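Local coordinates for protein nicotinate-nucleotide pyrophosphorylase (Ehrlichia chaffeensis, PDB 3L0G) that probably converts quinolinate and phosphoribosyl pyrophosphate into nicotinate mononucleotide, carbon dioxide and pyrophosphate, a step on the route to NAD, at residues Glu28-Ala33 with Ile70-Glu75; Glu75-Asn80 with Val84-His89; Leu196-Leu201 with Leu224-Asp229. One frame throughout, in Å; residues are numbered along the deposited sequence.

Interaction 1 (Glu28-Ala33 with Ile70-Glu75)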
loop_
_atom_site.group_PDB
_atom_site.type_symbol
_atom_site.label_atom_id
_atom_site.label_comp_id
_atom_site.label_asym_id
_atom_site.label_seq_id
_atom_site.Cartn_x
_atom_site.Cartn_y
_atom_site.Cartn_z
ATOM N N GLU C 28 -3.222 4.268 -1.269
ATOM C CA GLU C 28 -3.156 3.062 -0.441
ATOM C C GLU C 28 -4.429 2.901 0.425
ATOM O O GLU C 28 -5.034 1.825 0.452
ATOM C CB GLU C 28 -1.895 3.057 0.447
ATOM C CG GLU C 28 -1.780 1.791 1.283
ATOM C CD GLU C 28 -0.538 1.732 2.180
ATOM O OE1 GLU C 28 0.077 2.797 2.459
ATOM O OE2 GLU C 28 -0.194 0.595 2.609
ATOM N N ILE C 29 -4.824 3.963 1.132
ATOM C CA ILE C 29 -6.026 3.876 1.989
ATOM C C ILE C 29 -7.288 3.682 1.144
ATOM O O ILE C 29 -8.192 2.948 1.533
ATOM C CB ILE C 29 -6.165 5.067 2.984
ATOM C CG1 ILE C 29 -6.508 6.406 2.280
ATOM C CG2 ILE C 29 -4.920 5.161 3.849
ATOM C CD1 ILE C 29 -6.885 7.535 3.336
ATOM N N ILE C 30 -7.298 4.244 -0.056
ATOM C CA ILE C 30 -8.392 3.959 -1.003
ATOM C C ILE C 30 -8.479 2.484 -1.348
ATOM O O ILE C 30 -9.543 1.900 -1.257
ATOM C CB ILE C 30 -8.280 4.807 -2.314
ATOM C CG1 ILE C 30 -8.603 6.257 -2.007
ATOM C CG2 ILE C 30 -9.254 4.283 -3.406
ATOM C CD1 ILE C 30 -8.068 7.250 -3.039
ATOM N N HIS C 31 -7.359 1.877 -1.728
ATOM C CA HIS C 31 -7.363 0.472 -2.074
ATOM C C HIS C 31 -7.819 -0.433 -0.928
ATOM O O HIS C 31 -8.532 -1.426 -1.174
ATOM C CB HIS C 31 -5.987 0.003 -2.550
ATOM C CG HIS C 31 -5.903 -1.468 -2.809
ATOM N ND1 HIS C 31 -6.311 -2.038 -3.999
ATOM C CD2 HIS C 31 -5.465 -2.493 -2.032
ATOM C CE1 HIS C 31 -6.128 -3.348 -3.947
ATOM N NE2 HIS C 31 -5.619 -3.652 -2.763
ATOM N N ASN C 32 -7.371 -0.142 0.286
ATOM C CA ASN C 32 -7.776 -0.931 1.441
ATOM C C ASN C 32 -9.273 -0.752 1.745
ATOM O O ASN C 32 -9.931 -1.700 2.143
ATOM C CB ASN C 32 -6.929 -0.613 2.677
ATOM C CG ASN C 32 -5.445 -1.009 2.515
ATOM O OD1 ASN C 32 -4.584 -0.433 3.163
ATOM N ND2 ASN C 32 -5.152 -1.997 1.667
ATOM N N ALA C 33 -9.815 0.450 1.560
ATOM C CA ALA C 33 -11.264 0.651 1.750
ATOM C C ALA C 33 -12.086 -0.093 0.665
ATOM O O ALA C 33 -13.078 -0.739 0.971
ATOM C CB ALA C 33 -11.617 2.156 1.804
ATOM N N ILE C 70 -12.495 15.621 -0.895
ATOM C CA ILE C 70 -12.829 15.650 -2.329
ATOM C C ILE C 70 -11.778 14.976 -3.225
ATOM O O ILE C 70 -12.153 14.287 -4.193
ATOM C CB ILE C 70 -13.136 17.071 -2.848
ATOM C CG1 ILE C 70 -14.385 17.630 -2.204
ATOM C CG2 ILE C 70 -13.361 17.059 -4.372
ATOM C CD1 ILE C 70 -15.667 16.940 -2.700
ATOM N N PRO C 71 -10.466 15.144 -2.924
ATOM C CA PRO C 71 -9.496 14.418 -3.797
ATOM C C PRO C 71 -9.655 12.892 -3.770
ATOM O O PRO C 71 -9.336 12.228 -4.743
ATOM C CB PRO C 71 -8.119 14.866 -3.261
ATOM C CG PRO C 71 -8.408 16.273 -2.616
ATOM C CD PRO C 71 -9.788 16.061 -1.979
ATOM N N ILE C 72 -10.194 12.339 -2.688
ATOM C CA ILE C 72 -10.418 10.911 -2.617
ATOM C C ILE C 72 -11.568 10.511 -3.528
ATOM O O ILE C 72 -11.482 9.533 -4.263
ATOM C CB ILE C 72 -10.716 10.463 -1.186
ATOM C CG1 ILE C 72 -9.419 10.509 -0.395
ATOM C CG2 ILE C 72 -11.302 9.058 -1.191
ATOM C CD1 ILE C 72 -9.596 10.744 1.093
ATOM N N LEU C 73 -12.634 11.293 -3.468
ATOM C CA LEU C 73 -13.768 11.126 -4.336
ATOM C C LEU C 73 -13.323 11.223 -5.805
ATOM O O LEU C 73 -13.718 10.400 -6.632
ATOM C CB LEU C 73 -14.799 12.208 -4.003
ATOM C CG LEU C 73 -16.041 12.237 -4.883
ATOM C CD1 LEU C 73 -17.258 12.844 -4.123
ATOM C CD2 LEU C 73 -15.756 12.975 -6.204
ATOM N N GLU C 74 -12.475 12.207 -6.117
ATOM C CA GLU C 74 -11.933 12.328 -7.461
ATOM C C GLU C 74 -11.167 11.078 -7.881
ATOM O O GLU C 74 -11.343 10.588 -8.997
ATOM C CB GLU C 74 -11.037 13.563 -7.624
ATOM C CG GLU C 74 -11.715 14.921 -7.324
ATOM C CD GLU C 74 -10.748 16.117 -7.451
ATOM O OE1 GLU C 74 -10.486 16.503 -8.604
ATOM O OE2 GLU C 74 -10.256 16.664 -6.432
ATOM N N GLU C 75 -10.323 10.548 -6.994
ATOM C CA GLU C 75 -9.473 9.421 -7.387
ATOM C C GLU C 75 -10.318 8.171 -7.647
ATOM O O GLU C 75 -10.104 7.461 -8.630
ATOM C CB GLU C 75 -8.396 9.135 -6.337
ATOM C CG GLU C 75 -7.324 8.232 -6.905
ATOM C CD GLU C 75 -6.120 8.087 -6.017
ATOM O OE1 GLU C 75 -5.646 9.104 -5.477
ATOM O OE2 GLU C 75 -5.632 6.946 -5.898
#
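Ile72 is the first residue of 70-75 to touch the other helix, and what it meets is the flank of Ile30 on helix 27-38. Its CG2 methyl lies 4.0 Å from Ile30 CG1, and the two isoleucines slide past each other in opposite directions. At Ile72 the CG2 branch stands anti to the backbone N, which turns this methyl, rather than the longer CG1 arm, to the Ile30 methylene. Here the backbones also come nearest, with the CA atoms of Ile30 and Ile72 7.4 Å apart. The pair is buried: Ile72 continues onto Phe122 of helix 116-139, and Ile29, beside Ile30, leans on the same phenylalanine.

This is helix-on-helix packing in the N-terminal part of a quinolinate phosphoribosyltransferase. Helix 27-38, near the start of the modelled chain, is laid against helix 70-79, whose Leu73 faces away from Ile30 and touches Ile119 of helix 116-139 and Ile88 of strand 84-88.

One turn further on, Glu75 receives the tip of the same isoleucine. Its CG is anti to the backbone N (chi1 -165°) and the chain stays extended beyond it, bringing the carboxylate across Ile30 CD1. That methyl sits over the flat of the carboxylate group, 3.7 Å from Glu75 CD, with Glu75 OE1 and OE2 at nearly the same distance. The aliphatic stem joins in as well, Glu75 CB standing 3.8 Å from Ile30 CD1. The methyl meets the carboxylate from above its plane; its polar partner is elsewhere: Glu75 OE2 is hydrogen-bonded to Ser27 OG, at the start of helix 27-38, while Ser27 of the third subunit packs against the same glutamate.

Interaction 2 (Glu75-Asn80 with Val84-His89)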
loop_
_atom_site.group_PDB
_atom_site.type_symbol
_atom_site.label_atom_id
_atom_site.label_comp_id
_atom_site.label_asym_id
_atom_site.label_seq_id
_atom_site.Cartn_x
_atom_site.Cartn_y
_atom_site.Cartn_z
ATOM N N GLU C 75 -10.323 10.548 -6.994
ATOM C CA GLU C 75 -9.473 9.421 -7.387
ATOM C C GLU C 75 -10.318 8.171 -7.647
ATOM O O GLU C 75 -10.104 7.461 -8.630
ATOM C CB GLU C 75 -8.396 9.135 -6.337
ATOM C CG GLU C 75 -7.324 8.232 -6.905
ATOM C CD GLU C 75 -6.120 8.087 -6.017
ATOM O OE1 GLU C 75 -5.646 9.104 -5.477
ATOM O OE2 GLU C 75 -5.632 6.946 -5.898
ATOM N N VAL C 76 -11.275 7.907 -6.767
ATOM C CA VAL C 76 -12.198 6.789 -6.963
ATOM C C VAL C 76 -13.027 6.922 -8.261
ATOM O O VAL C 76 -13.131 5.955 -9.042
ATOM C CB VAL C 76 -13.150 6.590 -5.741
ATOM C CG1 VAL C 76 -14.067 5.391 -5.969
ATOM C CG2 VAL C 76 -12.360 6.416 -4.462
ATOM N N PHE C 77 -13.608 8.097 -8.506
ATOM C CA PHE C 77 -14.383 8.284 -9.736
ATOM C C PHE C 77 -13.497 8.093 -10.953
ATOM O O PHE C 77 -13.954 7.512 -11.949
ATOM C CB PHE C 77 -15.116 9.639 -9.825
ATOM C CG PHE C 77 -16.385 9.748 -8.961
ATOM C CD1 PHE C 77 -17.006 8.638 -8.401
ATOM C CD2 PHE C 77 -16.949 10.977 -8.742
ATOM C CE1 PHE C 77 -18.150 8.770 -7.618
ATOM C CE2 PHE C 77 -18.115 11.122 -7.956
ATOM C CZ PHE C 77 -18.707 10.014 -7.400
ATOM N N ASN C 78 -12.239 8.549 -10.861
ATOM C CA ASN C 78 -11.284 8.479 -11.976
ATOM C C ASN C 78 -10.800 7.069 -12.318
ATOM O O ASN C 78 -10.302 6.854 -13.403
ATOM C CB ASN C 78 -10.065 9.399 -11.746
ATOM C CG ASN C 78 -10.426 10.873 -11.817
ATOM O OD1 ASN C 78 -9.662 11.761 -11.379
ATOM N ND2 ASN C 78 -11.601 11.143 -12.333
ATOM N N MET C 79 -10.969 6.118 -11.404
ATOM C CA MET C 79 -10.700 4.710 -11.701
ATOM C C MET C 79 -11.703 4.162 -12.723
ATOM O O MET C 79 -11.385 3.235 -13.451
ATOM C CB MET C 79 -10.766 3.860 -10.419
ATOM C CG MET C 79 -9.740 4.241 -9.373
ATOM S SD MET C 79 -10.048 3.392 -7.797
ATOM C CE MET C 79 -9.587 1.719 -8.251
ATOM N N ASN C 80 -12.890 4.777 -12.785
ATOM C CA ASN C 80 -14.001 4.373 -13.663
ATOM C C ASN C 80 -14.364 5.470 -14.699
ATOM O O ASN C 80 -15.556 5.769 -14.903
ATOM C CB ASN C 80 -15.235 4.063 -12.760
ATOM C CG ASN C 80 -14.897 3.150 -11.544
ATOM O OD1 ASN C 80 -14.705 1.942 -11.711
ATOM N ND2 ASN C 80 -14.792 3.744 -10.325
ATOM N N VAL C 84 -18.181 6.986 -15.526
ATOM C CA VAL C 84 -18.587 8.033 -14.568
ATOM C C VAL C 84 -18.113 9.390 -15.089
ATOM O O VAL C 84 -16.921 9.585 -15.312
ATOM C CB VAL C 84 -18.026 7.766 -13.141
ATOM C CG1 VAL C 84 -18.356 8.924 -12.179
ATOM C CG2 VAL C 84 -18.600 6.444 -12.575
ATOM N N LYS C 85 -19.051 10.298 -15.330
ATOM C CA LYS C 85 -18.734 11.661 -15.749
ATOM C C LYS C 85 -19.216 12.578 -14.632
ATOM O O LYS C 85 -20.354 12.489 -14.190
ATOM C CB LYS C 85 -19.413 11.997 -17.085
ATOM N N TYR C 86 -18.354 13.440 -14.134
ATOM C CA TYR C 86 -18.697 14.192 -12.939
ATOM C C TYR C 86 -18.090 15.593 -13.000
ATOM O O TYR C 86 -17.136 15.832 -13.738
ATOM C CB TYR C 86 -18.229 13.449 -11.673
ATOM C CG TYR C 86 -16.711 13.445 -11.477
ATOM C CD1 TYR C 86 -16.085 14.380 -10.656
ATOM C CD2 TYR C 86 -15.916 12.499 -12.106
ATOM C CE1 TYR C 86 -14.699 14.377 -10.494
ATOM C CE2 TYR C 86 -14.543 12.472 -11.943
ATOM C CZ TYR C 86 -13.925 13.405 -11.149
ATOM O OH TYR C 86 -12.533 13.381 -11.004
ATOM N N GLU C 87 -18.657 16.495 -12.193
ATOM C CA GLU C 87 -18.113 17.822 -12.003
ATOM C C GLU C 87 -18.070 18.144 -10.515
ATOM O O GLU C 87 -19.077 17.987 -9.812
ATOM C CB GLU C 87 -18.964 18.864 -12.729
ATOM C CG GLU C 87 -18.216 20.180 -12.975
ATOM C CD GLU C 87 -17.136 20.053 -14.071
ATOM O OE1 GLU C 87 -17.288 19.204 -14.983
ATOM O OE2 GLU C 87 -16.146 20.801 -14.016
ATOM N N ILE C 88 -16.914 18.626 -10.059
ATOM C CA ILE C 88 -16.726 19.095 -8.689
ATOM C C ILE C 88 -17.281 20.495 -8.560
ATOM O O ILE C 88 -16.961 21.359 -9.369
ATOM C CB ILE C 88 -15.247 19.173 -8.319
ATOM C CG1 ILE C 88 -14.564 17.829 -8.520
ATOM C CG2 ILE C 88 -15.092 19.559 -6.894
ATOM C CD1 ILE C 88 -15.178 16.760 -7.729
ATOM N N HIS C 89 -18.077 20.739 -7.524
ATOM C CA HIS C 89 -18.613 22.078 -7.284
ATOM C C HIS C 89 -18.085 22.729 -6.015
ATOM O O HIS C 89 -18.212 23.935 -5.840
ATOM C CB HIS C 89 -20.134 22.017 -7.236
ATOM C CG HIS C 89 -20.737 21.425 -8.457
ATOM N ND1 HIS C 89 -20.526 21.956 -9.712
ATOM C CD2 HIS C 89 -21.542 20.353 -8.627
ATOM C CE1 HIS C 89 -21.160 21.221 -10.604
ATOM N NE2 HIS C 89 -21.782 20.239 -9.976
HETATM O O HOH W 1 -14.747 9.533 -13.967
#
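Tyr86 OH takes a 2.8 Å hydrogen bond from Asn78 ND2, reaching from the end of helix 70-79 to strand 84-88. The bond is bent, with an N-H...O angle of 132°, and the hydroxyl lies tilted out of the amide plane; seen from the tyrosine, ND2 approaches at the ring edge, near the ring plane.

Underneath, Phe77 fills the angle between helix and strand. Its CB rests 3.6 Å from Tyr86 CE2, and its CD2 sits over one face of the tyrosine ring, towards the rim. The two rings meet obliquely, their planes 59° apart, a pairing that is neither a stack nor a T. Tyr86 adopts chi1 71°, which holds its CG between the backbone N and carbonyl carbon and lays the ring back over Phe77. Val84 takes a face of the phenylalanine: its CG1 makes a CH-pi contact 4.2 Å from the Phe77 ring centroid. At the edge of the Tyr86 ring, in its plane, a water donates to both backbones, 3.0 Å from Phe77 O and 2.6 Å from Val84 O.

The arrangement is a helix turning tightly back into a strand that runs roughly antiparallel to it. Strand 84-88 is an outermost strand of the antiparallel sheet within this chain, paired with strand 101-108, and Phe77 also touches Phe57 and Val103 on that sheet.

Chemically the contact is graded: aromatic and aliphatic carbon makes up the buried interior, while the bent amide-hydroxyl bond sits nearer solvent, on the exposed Asn78, and the water links two carbonyls that cannot bond to each other.

Interaction 3 (Leu196-Leu201 with Leu224-Asp229)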
loop_
_atom_site.group_PDB
_atom_site.type_symbol
_atom_site.label_atom_id
_atom_site.label_comp_id
_atom_site.label_asym_id
_atom_site.label_seq_id
_atom_site.Cartn_x
_atom_site.Cartn_y
_atom_site.Cartn_z
ATOM N N LEU C 196 18.615 14.246 32.122
ATOM C CA LEU C 196 19.361 13.146 31.468
ATOM C C LEU C 196 18.794 12.806 30.089
ATOM O O LEU C 196 19.547 12.552 29.150
ATOM C CB LEU C 196 19.414 11.900 32.351
ATOM C CG LEU C 196 20.213 10.722 31.796
ATOM C CD1 LEU C 196 21.734 10.986 31.836
ATOM C CD2 LEU C 196 19.865 9.484 32.612
ATOM N N ALA C 197 17.473 12.825 29.949
ATOM C CA ALA C 197 16.849 12.610 28.630
ATOM C C ALA C 197 17.343 13.631 27.589
ATOM O O ALA C 197 17.759 13.252 26.467
ATOM C CB ALA C 197 15.282 12.640 28.737
ATOM N N ILE C 198 17.302 14.920 27.940
ATOM C CA ILE C 198 17.684 15.965 26.998
ATOM C C ILE C 198 19.178 15.835 26.677
ATOM O O ILE C 198 19.587 15.932 25.499
ATOM C CB ILE C 198 17.399 17.393 27.540
ATOM C CG1 ILE C 198 15.877 17.629 27.681
ATOM C CG2 ILE C 198 17.998 18.446 26.584
ATOM C CD1 ILE C 198 15.498 18.777 28.624
ATOM N N GLN C 199 19.997 15.646 27.721
ATOM C CA GLN C 199 21.439 15.456 27.511
ATOM C C GLN C 199 21.753 14.354 26.496
ATOM O O GLN C 199 22.584 14.557 25.572
ATOM C CB GLN C 199 22.168 15.152 28.829
ATOM C CG GLN C 199 22.373 16.385 29.760
ATOM C CD GLN C 199 23.127 16.025 31.064
ATOM O OE1 GLN C 199 23.286 16.858 31.975
ATOM N NE2 GLN C 199 23.605 14.779 31.142
ATOM N N ARG C 200 21.114 13.189 26.677
ATOM C CA ARG C 200 21.333 12.040 25.771
ATOM C C ARG C 200 20.888 12.321 24.352
ATOM O O ARG C 200 21.595 11.986 23.395
ATOM C CB ARG C 200 20.596 10.795 26.282
ATOM C CG ARG C 200 21.276 10.165 27.477
ATOM C CD ARG C 200 20.467 9.027 27.961
ATOM N NE ARG C 200 21.124 8.274 29.019
ATOM C CZ ARG C 200 20.610 7.168 29.553
ATOM N NH1 ARG C 200 19.436 6.695 29.135
ATOM N NH2 ARG C 200 21.269 6.534 30.506
ATOM N N LEU C 201 19.700 12.910 24.209
ATOM C CA LEU C 201 19.190 13.247 22.897
ATOM C C LEU C 201 20.141 14.203 22.188
ATOM O O LEU C 201 20.506 13.958 21.047
ATOM C CB LEU C 201 17.771 13.836 22.940
ATOM C CG LEU C 201 17.108 13.942 21.552
ATOM C CD1 LEU C 201 15.714 13.307 21.507
ATOM C CD2 LEU C 201 17.105 15.395 21.091
ATOM N N LEU C 224 13.058 24.307 31.006
ATOM C CA LEU C 224 13.541 25.652 30.713
ATOM C C LEU C 224 15.027 25.785 31.012
ATOM O O LEU C 224 15.755 26.401 30.250
ATOM C CB LEU C 224 12.794 26.694 31.550
ATOM C CG LEU C 224 11.548 27.393 31.010
ATOM C CD1 LEU C 224 11.120 28.423 32.085
ATOM C CD2 LEU C 224 11.755 28.086 29.640
ATOM N N SER C 225 15.465 25.207 32.126
ATOM C CA SER C 225 16.880 25.254 32.528
ATOM C C SER C 225 17.754 24.599 31.489
ATOM O O SER C 225 18.912 25.008 31.291
ATOM C CB SER C 225 17.086 24.557 33.872
ATOM O OG SER C 225 16.455 25.324 34.891
ATOM N N ASN C 226 17.184 23.581 30.831
ATOM C CA ASN C 226 17.871 22.853 29.764
ATOM C C ASN C 226 17.715 23.506 28.382
ATOM O O ASN C 226 18.158 22.945 27.397
ATOM C CB ASN C 226 17.402 21.397 29.707
ATOM C CG ASN C 226 17.993 20.557 30.806
ATOM O OD1 ASN C 226 17.570 20.637 31.959
ATOM N ND2 ASN C 226 18.984 19.775 30.473
ATOM N N ASN C 227 17.106 24.693 28.323
ATOM C CA ASN C 227 16.959 25.456 27.093
ATOM C C ASN C 227 16.223 24.725 25.949
ATOM O O ASN C 227 16.648 24.804 24.803
ATOM C CB ASN C 227 18.340 25.949 26.614
ATOM C CG ASN C 227 19.030 26.835 27.627
ATOM O OD1 ASN C 227 18.429 27.749 28.175
ATOM N ND2 ASN C 227 20.308 26.564 27.882
ATOM N N VAL C 228 15.129 24.014 26.252
ATOM C CA VAL C 228 14.356 23.336 25.211
ATOM C C VAL C 228 13.675 24.342 24.296
ATOM O O VAL C 228 13.511 25.495 24.634
ATOM C CB VAL C 228 13.308 22.342 25.780
ATOM C CG1 VAL C 228 14.010 21.203 26.459
ATOM C CG2 VAL C 228 12.348 23.025 26.707
ATOM N N ASP C 229 13.291 23.889 23.117
ATOM C CA ASP C 229 12.696 24.798 22.141
ATOM C C ASP C 229 11.198 24.906 22.386
ATOM O O ASP C 229 10.593 25.935 22.103
ATOM C CB ASP C 229 13.009 24.306 20.719
ATOM C CG ASP C 229 14.504 24.248 20.448
ATOM O OD1 ASP C 229 15.088 25.330 20.230
ATOM O OD2 ASP C 229 15.081 23.147 20.468
#
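Ile198 drives its CD1 methyl into the corner between Asn226 and Val228, so that one carbon touches both. Asn226 CB is 3.4 Å from Ile198 CD1, a tight contact for two carbons, and Val228 CG1 closes the other flank at 3.6 Å from the same methyl. The isoleucine reaches this far because its CG1 arm points opposite the carbonyl carbon (chi1 -67°) and then carries on extended, stretching the chain outward from helix 194-204. Its side chain crosses that of Val228 at about a right angle and that of Asn226 more obliquely. On the asparagine it is chiefly the aliphatic stem that does the packing; the nearest backbone approach is also here, 7.4 Å between the CA atoms of Ile198 and Asn226.

The receiving corner is made by the chain leaving helix 217-225. Asn226 is the first residue to abandon helical geometry, and Asn227 follows in a left-handed conformation, its N bonded to Leu224 O at 2.9 Å. That turn redirects the backbone and brings the CG1 methyl of Val228 within touch of the isoleucine, just ahead of strand 230-234. Polar support comes from Arg202, whose NH2 is hydrogen-bonded to Asn226 O.

The contact joins two consecutive beta-alpha units of the C-terminal domain, an alpha/beta barrel in this family. Helices 194-204 and 217-225 flank strand 210-214 in the chain, and the parallel sheet lies beneath the contact: Ile198 packs on Ile183 of strand 181-183 and on Ile210, while Val228 rests on Ile210 and Ile212 of strand 210-214.

From the N terminus, interaction 1 comes first, closing a loop of 36 residues that includes helix 44-49 and strand 54-61 and bringing helix 27-38 against helix 70-79. Interaction 2 opens on that same helix, with Glu75 common to both, and closes the short three-residue turn into strand 84-88; together they join two helices to the edge of the antiparallel sheet. Interaction 3 lies on the opposite side of the chain's centre, its centre 42 Å from that of interaction 1, and spans strand 210-214 and most of helix 217-225 in the parallel-sheet domain. The three follow one another in series, none nested or crossed.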